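Local structure of type II secretion system protein F (Vibrio cholerae, 3C1Q) at residues Gln20-Val25 against Val95-Ala100. The protein forms part of the inner-membrane complex of the type II secretion system, probably supporting the energy-dependent export of toxins and proteases from the periplasm. Sequence-based numbering, arbitrary orientation.
Sequences QLATLV and VLERLA. With CA (calcium ion), chain G.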
loop_
_atom_site.group_PDB
_atom_site.type_symbol
_atom_site.label_atom_id
_atom_site.label_comp_id
_atom_site.label_asym_id
_atom_site.label_seq_id
_atom_site.Cartn_x
_atom_site.Cartn_y
_atom_site.Cartn_z
ATOM N N GLN B 20 2.737 -2.810 -2.293
ATOM C CA GLN B 20 2.875 -1.830 -3.369
ATOM C C GLN B 20 3.005 -2.520 -4.723
ATOM O O GLN B 20 2.323 -2.146 -5.679
ATOM C CB GLN B 20 4.072 -0.915 -3.127
ATOM C CG GLN B 20 3.938 -0.040 -1.885
ATOM C CD GLN B 20 5.146 0.834 -1.658
ATOM O OE1 GLN B 20 6.268 0.334 -1.512
ATOM N NE2 GLN B 20 4.932 2.156 -1.641
ATOM N N LEU B 21 3.856 -3.540 -4.811
ATOM C CA LEU B 21 4.028 -4.231 -6.095
ATOM C C LEU B 21 2.706 -4.908 -6.506
ATOM O O LEU B 21 2.295 -4.840 -7.660
ATOM C CB LEU B 21 5.179 -5.230 -6.028
ATOM C CG LEU B 21 5.558 -5.927 -7.311
ATOM C CD1 LEU B 21 6.063 -4.906 -8.372
ATOM C CD2 LEU B 21 6.616 -7.014 -7.013
ATOM N N ALA B 22 2.015 -5.540 -5.560
ATOM C CA ALA B 22 0.739 -6.177 -5.865
ATOM C C ALA B 22 -0.301 -5.176 -6.372
ATOM O O ALA B 22 -1.033 -5.447 -7.322
ATOM C CB ALA B 22 0.197 -6.896 -4.644
ATOM N N THR B 23 -0.356 -4.015 -5.731
ATOM C CA THR B 23 -1.318 -2.980 -6.059
ATOM C C THR B 23 -1.113 -2.447 -7.469
ATOM O O THR B 23 -2.064 -2.267 -8.247
ATOM C CB THR B 23 -1.250 -1.839 -5.009
ATOM O OG1 THR B 23 -1.552 -2.396 -3.713
ATOM C CG2 THR B 23 -2.232 -0.745 -5.315
ATOM N N LEU B 24 0.137 -2.207 -7.803
ATOM C CA LEU B 24 0.484 -1.695 -9.118
ATOM C C LEU B 24 0.256 -2.745 -10.214
ATOM O O LEU B 24 -0.374 -2.457 -11.219
ATOM C CB LEU B 24 1.926 -1.200 -9.106
ATOM C CG LEU B 24 2.192 0.008 -8.198
ATOM C CD1 LEU B 24 3.706 0.229 -7.995
ATOM C CD2 LEU B 24 1.547 1.277 -8.724
ATOM N N VAL B 25 0.727 -3.956 -10.001
ATOM C CA VAL B 25 0.564 -5.010 -10.983
ATOM C C VAL B 25 -0.913 -5.293 -11.285
ATOM O O VAL B 25 -1.290 -5.509 -12.442
ATOM C CB VAL B 25 1.313 -6.282 -10.561
ATOM C CG1 VAL B 25 0.893 -7.452 -11.430
ATOM C CG2 VAL B 25 2.820 -6.047 -10.633
ATOM N N VAL B 95 -1.182 -13.990 -7.556
ATOM C CA VAL B 95 -0.137 -14.524 -6.677
ATOM C C VAL B 95 0.494 -13.397 -5.860
ATOM O O VAL B 95 0.668 -13.539 -4.644
ATOM C CB VAL B 95 0.921 -15.346 -7.437
ATOM C CG1 VAL B 95 2.106 -15.707 -6.525
ATOM C CG2 VAL B 95 0.297 -16.635 -8.004
ATOM N N LEU B 96 0.777 -12.256 -6.500
ATOM C CA LEU B 96 1.295 -11.107 -5.755
ATOM C C LEU B 96 0.304 -10.647 -4.690
ATOM O O LEU B 96 0.699 -10.318 -3.562
ATOM C CB LEU B 96 1.692 -9.948 -6.686
ATOM C CG LEU B 96 2.975 -10.146 -7.478
ATOM C CD1 LEU B 96 3.163 -9.006 -8.459
ATOM C CD2 LEU B 96 4.198 -10.279 -6.538
ATOM N N GLU B 97 -0.974 -10.605 -5.034
ATOM C CA GLU B 97 -2.004 -10.230 -4.055
ATOM C C GLU B 97 -1.920 -11.150 -2.838
ATOM O O GLU B 97 -1.953 -10.690 -1.687
ATOM C CB GLU B 97 -3.404 -10.306 -4.668
ATOM C CG GLU B 97 -4.536 -9.951 -3.696
ATOM C CD GLU B 97 -4.373 -8.579 -3.078
ATOM O OE1 GLU B 97 -3.924 -7.635 -3.798
ATOM O OE2 GLU B 97 -4.685 -8.442 -1.869
ATOM N N ARG B 98 -1.845 -12.456 -3.082
ATOM C CA ARG B 98 -1.750 -13.420 -1.975
ATOM C C ARG B 98 -0.472 -13.239 -1.165
ATOM O O ARG B 98 -0.496 -13.359 0.073
ATOM C CB ARG B 98 -1.875 -14.845 -2.479
ATOM C CG ARG B 98 -3.298 -15.178 -2.941
ATOM C CD ARG B 98 -3.589 -16.661 -2.847
ATOM N NE ARG B 98 -2.926 -17.397 -3.911
ATOM C CZ ARG B 98 -3.330 -17.403 -5.182
ATOM N NH1 ARG B 98 -4.406 -16.715 -5.567
ATOM N NH2 ARG B 98 -2.662 -18.108 -6.070
ATOM N N LEU B 99 0.639 -12.928 -1.841
ATOM C CA LEU B 99 1.898 -12.682 -1.131
ATOM C C LEU B 99 1.795 -11.403 -0.276
ATOM O O LEU B 99 2.283 -11.354 0.846
ATOM C CB LEU B 99 3.049 -12.557 -2.129
ATOM C CG LEU B 99 3.547 -13.880 -2.679
ATOM C CD1 LEU B 99 4.380 -13.654 -3.965
ATOM C CD2 LEU B 99 4.363 -14.661 -1.614
ATOM N N ALA B 100 1.124 -10.391 -0.806
ATOM C CA ALA B 100 0.880 -9.148 -0.075
ATOM C C ALA B 100 0.020 -9.386 1.179
ATOM O O ALA B 100 0.349 -8.903 2.296
ATOM C CB ALA B 100 0.203 -8.121 -1.025
HETATM CA CA CA G . -6.297 -9.082 -0.404
HETATM O O HOH W 1 -7.862 -7.982 -1.952
HETATM O O HOH W 2 -7.338 -10.962 -1.658
HETATM O O HOH W 3 -6.230 -6.879 0.494
#
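Ala22 on helix 11-26 sets its methyl against the backbone of helix 92-121, a worked example of how small residues let two helices come close. Its CB lies 3.6 Å from Leu96 O and 3.8 Å from the CB of Ala100, one turn further on, so a single methyl meets a carbonyl group and a second methyl. The two short segments run nearly antiparallel, at 151°, with their axes 8.4 Å apart. This is the tight part of the contact, and both alanines are buried.

Leu96 extends the packing toward Leu21 and Val25. With CG anti to its own carbonyl carbon (chi1 -74°), the leucine sends its branched end between these two residues, which are one helical turn apart. Its CD1 comes 3.7 Å from Val25 CG2, the valine and leucine side chains lying roughly at right angles, and the same methyl reaches Leu21 CG at 4.1 Å. The other branch, CD2, touches Leu21 CD2 at a similar distance. This side is no less closely packed, but Leu21 and Val25 remain partly open to solvent.

Glu97 flanks the alanine pair with a polar, hydrated margin. Its chain bends at chi2 (56°), and OE2 binds a calcium ion at 2.3 Å, while three water molecules occupy further positions on the metal. Gln26 donates a hydrogen bond to OE1 and Arg19 donates one to OE2; both donors belong to helix 11-26, so the carboxylate also ties the two helices together. Asp101 of the same chain and, from the second subunit, Glu43 add carboxylate ligands. A close antiparallel helix pair within the all-helical first cytoplasmic domain of a GSP F family protein thus borders a calcium site shared across the homodimer interface.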